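Local coordinates for protein CT263 (Chlamydia trachomatis, PDB 4QAS) that probably hydrolyses the N-glycosidic bond of a futalosine-type nucleoside, as an MTAN-like nucleosidase of the futalosine pathway to menaquinone, at residues Leu88-Thr100 with Glu110-Ser124. The protein carries 1 engineered substitution. Sequence-based numbering, arbitrary orientation. Where two conformers were deposited one is given.
Sequences LKTYTITSVKELT and EVTPIPRLPLAQLTS
Thr-92 is gripped by the chain of 110-124 from both ends of its backbone: its N donates to Pro-118 O (2.9 Å) and its O receives Ala-120 N (3.0 Å). Parallel pairing continues with Thr-94 N to Ala-120 O, and past the corner at Thr-94 it resumes one residue out of step, Ser-95 O taking Leu-122 N, Lys-97 bonding Leu-122 O and Ser-124 N, and Leu-99 N ending on Ser-124 O. One extra residue at the corner, Thr-94, shifts the pairing, so that Ile-93 faces Ala-120 but Val-96 faces Leu-122, and swings the strand from 68° to 23° against 119-124. On the corner's other flank, Thr-94 O accepts Val-111 N (2.9 Å).

With OG1 anti to its own N (chi1 -170°), Thr-92 receives Ile-114 N almost straight (2.9 Å), while its CG2 lies against Leu-117 CB and Leu-119 CD2. This fastens the loop whose type II turn, Ile-114 to Leu-117, leads into strand 119-124; OG1 also bonds a water and Met-160 O, tying the loop to strand 158-167 as well. Ile-93 CG2 meets Leu-122 CB (3.7 Å), with Val-111, modelled in two conformers, beside it; Val-96 and Leu-122 lie side by side, CG2 to CD2 3.7 Å. Ala-120 CB approaches the Tyr-91 ring obliquely at CD2.

A water joins Thr-94 OG1, Ser-95 OG and Gln-121 NE2 at the corner, where Ser-95 OG is also bonded to Glu-108. Ser-124 OG, beside Val-96 CG2, is bound by Asp-141 and Phe-145 N.

Strand 90-99 is thus shared within the central mixed sheet: its first half also pairs antiparallel with 158-167, its second with 106-110. Helix 144-153 packs on Val-96 and Val-111, and helix 180-197 on Thr-90 and Ile-114.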
ATOM      1  N   LEU A  88       2.841  -9.312  15.532  1.00 13.77           N
ATOM      2  CA  LEU A  88       2.423  -8.270  14.584  1.00 13.24           C
ATOM      3  C   LEU A  88       3.561  -7.327  14.240  1.00 15.82           C
ATOM      4  O   LEU A  88       3.332  -6.162  13.895  1.00 19.83           O
ATOM      5  CB  LEU A  88       1.189  -7.499  15.058  1.00 15.69           C
ATOM      6  CG  LEU A  88      -0.072  -8.338  14.924  1.00 20.77           C
ATOM      7  CD1 LEU A  88      -1.175  -7.763  15.781  1.00 26.89           C
ATOM      8  CD2 LEU A  88      -0.517  -8.391  13.480  1.00 28.83           C
ATOM      9  N   LYS A  89       4.793  -7.806  14.312  1.00 14.02           N
ATOM     10  CA  LYS A  89       5.975  -7.014  13.995  1.00 14.71           C
ATOM     11  C   LYS A  89       6.642  -7.582  12.747  1.00 12.93           C
ATOM     12  O   LYS A  89       6.819  -8.796  12.622  1.00 12.86           O
ATOM     13  CB  LYS A  89       6.961  -7.015  15.155  1.00 14.87           C
ATOM     14  CG  LYS A  89       8.173  -6.149  14.936  1.00 15.86           C
ATOM     15  CD  LYS A  89       8.944  -5.908  16.199  1.00 18.83           C
ATOM     16  CE  LYS A  89      10.206  -5.154  15.919  1.00 20.28           C
ATOM     17  NZ  LYS A  89       9.945  -3.769  15.467  1.00 28.93           N
ATOM     18  N   THR A  90       7.028  -6.707  11.835  1.00 13.75           N
ATOM     19  CA  THR A  90       7.608  -7.090  10.566  0.63 13.81           C
ATOM     20  C   THR A  90       9.123  -7.036  10.660  1.00 14.43           C
ATOM     21  O   THR A  90       9.681  -6.028  11.099  1.00 16.80           O
ATOM     22  CB  THR A  90       7.107  -6.128   9.498  0.63 14.98           C
ATOM     23  OG1 THR A  90       5.680  -6.032   9.616  0.63 14.41           O
ATOM     24  CG2 THR A  90       7.533  -6.604   8.132  0.63 14.49           C
ATOM     25  N   TYR A  91       9.776  -8.112  10.252  1.00 12.98           N
ATOM     26  CA  TYR A  91      11.221  -8.222  10.238  1.00 12.80           C
ATOM     27  C   TYR A  91      11.686  -8.528   8.829  1.00 12.42           C
ATOM     28  O   TYR A  91      10.944  -9.071   8.012  1.00 13.72           O
ATOM     29  CB  TYR A  91      11.676  -9.374  11.133  1.00 13.62           C
ATOM     30  CG  TYR A  91      11.409  -9.170  12.584  1.00 13.09           C
ATOM     31  CD1 TYR A  91      10.216  -9.557  13.168  1.00 14.96           C
ATOM     32  CD2 TYR A  91      12.386  -8.615  13.411  1.00 14.94           C
ATOM     33  CE1 TYR A  91       9.994  -9.397  14.512  1.00 15.32           C
ATOM     34  CE2 TYR A  91      12.174  -8.459  14.768  1.00 16.47           C
ATOM     35  CZ  TYR A  91      10.965  -8.843  15.321  1.00 16.69           C
ATOM     36  OH  TYR A  91      10.694  -8.710  16.674  1.00 19.36           O
ATOM     37  N   THR A  92      12.943  -8.182   8.586  1.00 13.10           N
ATOM     38  CA  THR A  92      13.673  -8.715   7.450  1.00 13.55           C
ATOM     39  C   THR A  92      14.660  -9.760   7.937  1.00 14.91           C
ATOM     40  O   THR A  92      15.160  -9.678   9.052  1.00 16.54           O
ATOM     41  CB  THR A  92      14.357  -7.603   6.637  1.00 15.36           C
ATOM     42  OG1 THR A  92      14.857  -8.185   5.416  1.00 18.26           O
ATOM     43  CG2 THR A  92      15.441  -6.891   7.396  1.00 15.47           C
ATOM     44  N   ILE A  93      14.910 -10.754   7.117  1.00 14.53           N
ATOM     45  CA  ILE A  93      15.706 -11.925   7.510  1.00 13.27           C
ATOM     46  C   ILE A  93      17.147 -11.793   7.042  1.00 15.56           C
ATOM     47  O   ILE A  93      17.424 -11.400   5.895  1.00 16.16           O
ATOM     48  CB  ILE A  93      15.041 -13.189   6.956  1.00 14.10           C
ATOM     49  CG1 ILE A  93      13.591 -13.267   7.420  1.00 14.58           C
ATOM     50  CG2 ILE A  93      15.844 -14.418   7.313  1.00 13.83           C
ATOM     51  CD1 ILE A  93      13.397 -13.190   8.950  1.00 14.30           C
ATOM     52  N   THR A  94      18.087 -12.139   7.926  1.00 15.61           N
ATOM     53  CA  THR A  94      19.501 -12.130   7.577  1.00 15.97           C
ATOM     54  C   THR A  94      19.958 -13.487   7.086  1.00 16.45           C
ATOM     55  O   THR A  94      20.749 -13.565   6.144  1.00 18.88           O
ATOM     56  CB  THR A  94      20.320 -11.698   8.794  1.00 19.25           C
ATOM     57  OG1 THR A  94      20.017 -12.553   9.904  1.00 20.19           O
ATOM     58  CG2 THR A  94      19.963 -10.264   9.171  1.00 23.47           C
ATOM     59  N   SER A  95      19.520 -14.557   7.730  1.00 16.36           N
ATOM     60  CA  SER A  95      19.807 -15.904   7.267  1.00 17.06           C
ATOM     61  C   SER A  95      18.623 -16.790   7.607  1.00 17.18           C
ATOM     62  O   SER A  95      17.873 -16.530   8.549  1.00 15.30           O
ATOM     63  CB  SER A  95      21.111 -16.457   7.848  1.00 20.66           C
ATOM     64  OG  SER A  95      20.922 -16.804   9.196  1.00 23.01           O
ATOM     65  N   VAL A  96      18.459 -17.826   6.798  1.00 14.63           N
ATOM     66  CA  VAL A  96      17.408 -18.801   6.975  1.00 14.69           C
ATOM     67  C   VAL A  96      18.040 -20.187   7.050  1.00 14.18           C
ATOM     68  O   VAL A  96      18.924 -20.526   6.241  1.00 16.01           O
ATOM     69  CB  VAL A  96      16.354 -18.696   5.860  1.00 15.30           C
ATOM     70  CG1 VAL A  96      16.976 -18.854   4.474  1.00 16.62           C
ATOM     71  CG2 VAL A  96      15.231 -19.669   6.106  1.00 16.35           C
ATOM     72  N   LYS A  97      17.609 -20.970   8.021  1.00 15.54           N
ATOM     73  CA  LYS A  97      18.086 -22.333   8.239  1.00 17.84           C
ATOM     74  C   LYS A  97      16.923 -23.275   7.993  1.00 21.99           C
ATOM     75  O   LYS A  97      15.838 -23.058   8.537  1.00 20.49           O
ATOM     76  CB  LYS A  97      18.471 -22.535   9.712  1.00 26.61           C
ATOM     77  CG  LYS A  97      19.695 -21.816  10.235  1.00 47.18           C
ATOM     78  CD  LYS A  97      20.017 -22.284  11.667  1.00 63.53           C
ATOM     79  CE  LYS A  97      18.872 -21.996  12.641  1.00 83.58           C
ATOM     80  NZ  LYS A  97      19.165 -22.395  14.047  1.00 94.94           N
ATOM     81  N   GLU A  98      17.137 -24.336   7.219  1.00 21.09           N
ATOM     82  CA  GLU A  98      16.220 -25.471   7.226  1.00 20.70           C
ATOM     83  C   GLU A  98      16.692 -26.411   8.317  1.00 19.17           C
ATOM     84  O   GLU A  98      17.892 -26.724   8.407  1.00 21.61           O
ATOM     85  CB  GLU A  98      16.209 -26.196   5.884  1.00 24.05           C
ATOM     86  CG  GLU A  98      15.214 -27.374   5.805  1.00 47.73           C
ATOM     87  CD  GLU A  98      13.753 -26.936   5.653  1.00 35.48           C
ATOM     88  OE1 GLU A  98      13.495 -25.937   4.955  1.00 27.81           O
ATOM     89  OE2 GLU A  98      12.853 -27.589   6.225  1.00 27.63           O
ATOM     90  N   LEU A  99      15.768 -26.892   9.119  1.00 20.35           N
ATOM     91  CA  LEU A  99      16.094 -27.828  10.172  1.00 17.12           C
ATOM     92  C   LEU A  99      15.246 -29.078   9.989  1.00 18.81           C
ATOM     93  O   LEU A  99      14.021 -28.989   9.817  1.00 20.45           O
ATOM     94  CB  LEU A  99      15.817 -27.202  11.534  1.00 21.82           C
ATOM     95  CG  LEU A  99      15.976 -28.088  12.748  1.00 22.45           C
ATOM     96  CD1 LEU A  99      17.399 -28.550  12.931  1.00 24.74           C
ATOM     97  CD2 LEU A  99      15.515 -27.337  14.001  1.00 30.27           C
ATOM     98  N   THR A 100      15.903 -30.251  10.069  1.00 18.62           N
ATOM     99  CA  THR A 100      15.274 -31.570  10.053  1.00 17.25           C
ATOM    100  C   THR A 100      15.283 -32.121  11.474  1.00 22.61           C
ATOM    101  O   THR A 100      16.329 -32.585  11.953  1.00 20.97           O
ATOM    102  CB  THR A 100      16.026 -32.515   9.105  1.00 19.76           C
ATOM    103  OG1 THR A 100      15.954 -31.971   7.784  1.00 19.59           O
ATOM    104  CG2 THR A 100      15.412 -33.911   9.123  1.00 19.86           C
ATOM    105  N   GLU A 110      22.387 -17.258   3.713  1.00 17.24           N
ATOM    106  CA  GLU A 110      22.182 -15.839   3.909  1.00 17.31           C
ATOM    107  C   GLU A 110      21.119 -15.334   2.934  1.00 17.57           C
ATOM    108  O   GLU A 110      20.991 -15.820   1.803  1.00 19.35           O
ATOM    109  CB  GLU A 110      23.481 -15.076   3.669  1.00 18.31           C
ATOM    110  CG  GLU A 110      23.514 -13.717   4.348  1.00 19.46           C
ATOM    111  CD  GLU A 110      23.694 -13.821   5.867  1.00 20.76           C
ATOM    112  OE1 GLU A 110      23.587 -12.777   6.556  1.00 25.35           O
ATOM    113  OE2 GLU A 110      24.000 -14.918   6.359  1.00 23.10           O
ATOM    114  N   VAL A 111      20.353 -14.346   3.394  1.00 18.59           N
ATOM    115  CA  VAL A 111      19.420 -13.668   2.512  0.55 20.83           C
ATOM    116  C   VAL A 111      19.654 -12.176   2.641  1.00 22.06           C
ATOM    117  O   VAL A 111      20.305 -11.683   3.565  1.00 22.27           O
ATOM    118  CB  VAL A 111      17.937 -14.036   2.729  0.55 20.43           C
ATOM    119  CG1 VAL A 111      17.618 -15.395   2.131  0.55 25.83           C
ATOM    120  CG2 VAL A 111      17.622 -14.032   4.181  0.55 21.14           C
ATOM    121  N   THR A 112      19.193 -11.461   1.624  1.00 19.37           N
ATOM    122  CA  THR A 112      19.546 -10.049   1.473  1.00 19.64           C
ATOM    123  C   THR A 112      18.599  -9.204   2.319  1.00 16.94           C
ATOM    124  O   THR A 112      17.391  -9.178   2.039  1.00 17.64           O
ATOM    125  CB  THR A 112      19.421  -9.656   0.019  1.00 20.31           C
ATOM    126  OG1 THR A 112      20.346 -10.446  -0.747  1.00 25.51           O
ATOM    127  CG2 THR A 112      19.725  -8.169  -0.173  1.00 23.56           C
ATOM    128  N   PRO A 113      19.080  -8.474   3.328  1.00 19.55           N
ATOM    129  CA  PRO A 113      18.150  -7.728   4.177  1.00 19.21           C
ATOM    130  C   PRO A 113      17.590  -6.508   3.470  1.00 18.40           C
ATOM    131  O   PRO A 113      18.259  -5.828   2.694  1.00 23.28           O
ATOM    132  CB  PRO A 113      18.997  -7.316   5.386  1.00 25.31           C
ATOM    133  CG  PRO A 113      20.242  -8.085   5.283  1.00 32.82           C
ATOM    134  CD  PRO A 113      20.458  -8.360   3.827  1.00 24.67           C
ATOM    135  N   ILE A 114      16.337  -6.231   3.777  1.00 17.98           N
ATOM    136  CA  ILE A 114      15.609  -5.091   3.235  1.00 17.57           C
ATOM    137  C   ILE A 114      15.913  -3.881   4.102  1.00 18.93           C
ATOM    138  O   ILE A 114      15.866  -3.986   5.338  1.00 19.55           O
ATOM    139  CB  ILE A 114      14.113  -5.400   3.241  1.00 19.42           C
ATOM    140  CG1 ILE A 114      13.852  -6.481   2.199  1.00 27.73           C
ATOM    141  CG2 ILE A 114      13.264  -4.141   2.998  1.00 21.86           C
ATOM    142  CD1 ILE A 114      12.625  -7.225   2.431  1.00 22.69           C
ATOM    143  N   PRO A 115      16.178  -2.726   3.510  1.00 19.77           N
ATOM    144  CA  PRO A 115      16.460  -1.531   4.310  1.00 22.83           C
ATOM    145  C   PRO A 115      15.306  -1.168   5.230  1.00 23.60           C
ATOM    146  O   PRO A 115      14.130  -1.344   4.895  1.00 21.28           O
ATOM    147  CB  PRO A 115      16.652  -0.440   3.255  1.00 24.27           C
ATOM    148  CG  PRO A 115      16.973  -1.145   1.993  1.00 32.73           C
ATOM    149  CD  PRO A 115      16.296  -2.466   2.057  1.00 21.55           C
ATOM    150  N   ARG A 116      15.660  -0.640   6.403  1.00 21.88           N
ATOM    151  CA  ARG A 116      14.756  -0.024   7.369  1.00 21.73           C
ATOM    152  C   ARG A 116      13.829  -1.006   8.072  1.00 21.68           C
ATOM    153  O   ARG A 116      12.938  -0.572   8.817  1.00 26.26           O
ATOM    154  CB  ARG A 116      13.960   1.128   6.767  1.00 26.45           C
ATOM    155  CG  ARG A 116      14.883   2.309   6.503  1.00 58.03           C
ATOM    156  CD  ARG A 116      14.174   3.471   5.883  1.00 86.72           C
ATOM    157  NE  ARG A 116      13.625   3.141   4.570  1.00 93.32           N
ATOM    158  CZ  ARG A 116      14.288   3.249   3.420  1.00 85.96           C
ATOM    159  NH1 ARG A 116      15.545   3.678   3.399  1.00 85.86           N
ATOM    160  NH2 ARG A 116      13.689   2.921   2.284  1.00 75.10           N
ATOM    161  N   LEU A 117      14.011  -2.269   7.886  1.00 17.54           N
ATOM    162  CA  LEU A 117      13.322  -3.280   8.680  1.00 16.31           C
ATOM    163  C   LEU A 117      14.283  -3.867   9.706  1.00 17.90           C
ATOM    164  O   LEU A 117      15.490  -3.998   9.433  1.00 18.01           O
ATOM    165  CB  LEU A 117      12.753  -4.417   7.821  1.00 15.14           C
ATOM    166  CG  LEU A 117      11.514  -4.031   6.987  1.00 15.74           C
ATOM    167  CD1 LEU A 117      11.144  -5.182   6.058  1.00 16.75           C
ATOM    168  CD2 LEU A 117      10.328  -3.675   7.854  1.00 18.47           C
ATOM    169  N   PRO A 118      13.787  -4.201  10.895  1.00 15.43           N
ATOM    170  CA  PRO A 118      14.645  -4.828  11.897  1.00 16.23           C
ATOM    171  C   PRO A 118      15.018  -6.239  11.501  1.00 14.88           C
ATOM    172  O   PRO A 118      14.272  -6.942  10.821  1.00 14.48           O
ATOM    173  CB  PRO A 118      13.786  -4.816  13.160  1.00 18.00           C
ATOM    174  CG  PRO A 118      12.389  -4.815  12.649  1.00 17.09           C
ATOM    175  CD  PRO A 118      12.394  -4.071  11.363  1.00 16.27           C
ATOM    176  N   LEU A 119      16.198  -6.651  11.955  1.00 15.89           N
ATOM    177  CA  LEU A 119      16.795  -7.905  11.523  1.00 16.16           C
ATOM    178  C   LEU A 119      16.341  -9.065  12.399  1.00 18.06           C
ATOM    179  O   LEU A 119      16.221  -8.934  13.627  1.00 18.88           O
ATOM    180  CB  LEU A 119      18.316  -7.779  11.578  1.00 19.24           C
ATOM    181  CG  LEU A 119      18.936  -6.586  10.847  1.00 20.51           C
ATOM    182  CD1 LEU A 119      20.446  -6.572  11.017  1.00 23.65           C
ATOM    183  CD2 LEU A 119      18.563  -6.623   9.390  1.00 21.09           C
ATOM    184  N   ALA A 120      16.186 -10.233  11.781  1.00 16.11           N
ATOM    185  CA  ALA A 120      15.895 -11.460  12.515  1.00 17.90           C
ATOM    186  C   ALA A 120      16.429 -12.656  11.743  1.00 16.46           C
ATOM    187  O   ALA A 120      16.639 -12.598  10.524  1.00 16.29           O
ATOM    188  CB  ALA A 120      14.397 -11.662  12.748  1.00 17.93           C
ATOM    189  N   GLN A 121      16.603 -13.759  12.460  1.00 19.08           N
ATOM    190  CA  GLN A 121      16.951 -15.049  11.875  1.00 16.85           C
ATOM    191  C   GLN A 121      15.711 -15.913  11.777  1.00 15.59           C
ATOM    192  O   GLN A 121      14.785 -15.798  12.591  1.00 17.66           O
ATOM    193  CB  GLN A 121      17.977 -15.775  12.732  1.00 23.09           C
ATOM    194  CG  GLN A 121      19.360 -15.118  12.678  1.00 41.47           C
ATOM    195  CD  GLN A 121      20.400 -15.832  13.528  1.00 74.40           C
ATOM    196  OE1 GLN A 121      20.094 -16.344  14.605  1.00 83.94           O
ATOM    197  NE2 GLN A 121      21.640 -15.867  13.044  1.00 82.99           N
ATOM    198  N   LEU A 122      15.665 -16.733  10.730  1.00 15.41           N
ATOM    199  CA  LEU A 122      14.499 -17.543  10.391  1.00 13.06           C
ATOM    200  C   LEU A 122      14.929 -19.000  10.339  1.00 14.55           C
ATOM    201  O   LEU A 122      16.000 -19.319   9.825  1.00 15.51           O
ATOM    202  CB  LEU A 122      13.980 -17.144   9.033  1.00 13.74           C
ATOM    203  CG  LEU A 122      12.734 -17.872   8.539  1.00 14.28           C
ATOM    204  CD1 LEU A 122      11.524 -17.628   9.462  1.00 14.38           C
ATOM    205  CD2 LEU A 122      12.446 -17.443   7.146  1.00 14.52           C
ATOM    206  N   THR A 123      14.107 -19.882  10.896  1.00 14.63           N
ATOM    207  CA  THR A 123      14.244 -21.316  10.717  1.00 14.96           C
ATOM    208  C   THR A 123      12.997 -21.817  10.026  1.00 14.57           C
ATOM    209  O   THR A 123      11.891 -21.443  10.414  1.00 14.73           O
ATOM    210  CB  THR A 123      14.392 -22.015  12.050  1.00 16.27           C
ATOM    211  OG1 THR A 123      15.596 -21.572  12.661  1.00 20.81           O
ATOM    212  CG2 THR A 123      14.487 -23.517  11.885  1.00 19.56           C
ATOM    213  N   SER A 124      13.185 -22.664   9.019  1.00 15.35           N
ATOM    214  CA  SER A 124      12.095 -23.264   8.258  1.00 15.69           C
ATOM    215  C   SER A 124      11.997 -24.724   8.639  1.00 16.57           C
ATOM    216  O   SER A 124      13.006 -25.431   8.651  1.00 18.71           O
ATOM    217  CB  SER A 124      12.343 -23.183   6.751  1.00 15.66           C
ATOM    218  OG  SER A 124      12.425 -21.839   6.312  1.00 16.45           O
TER
HETATM  219  O   HOH W   1      15.808 -10.506   3.875  1.00 18.77           O
HETATM  220  O   HOH W   2      21.956 -14.540  10.313  1.00 28.40           O
HETATM  221  O   HOH W   3      18.733 -18.590  10.741  1.00 28.80           O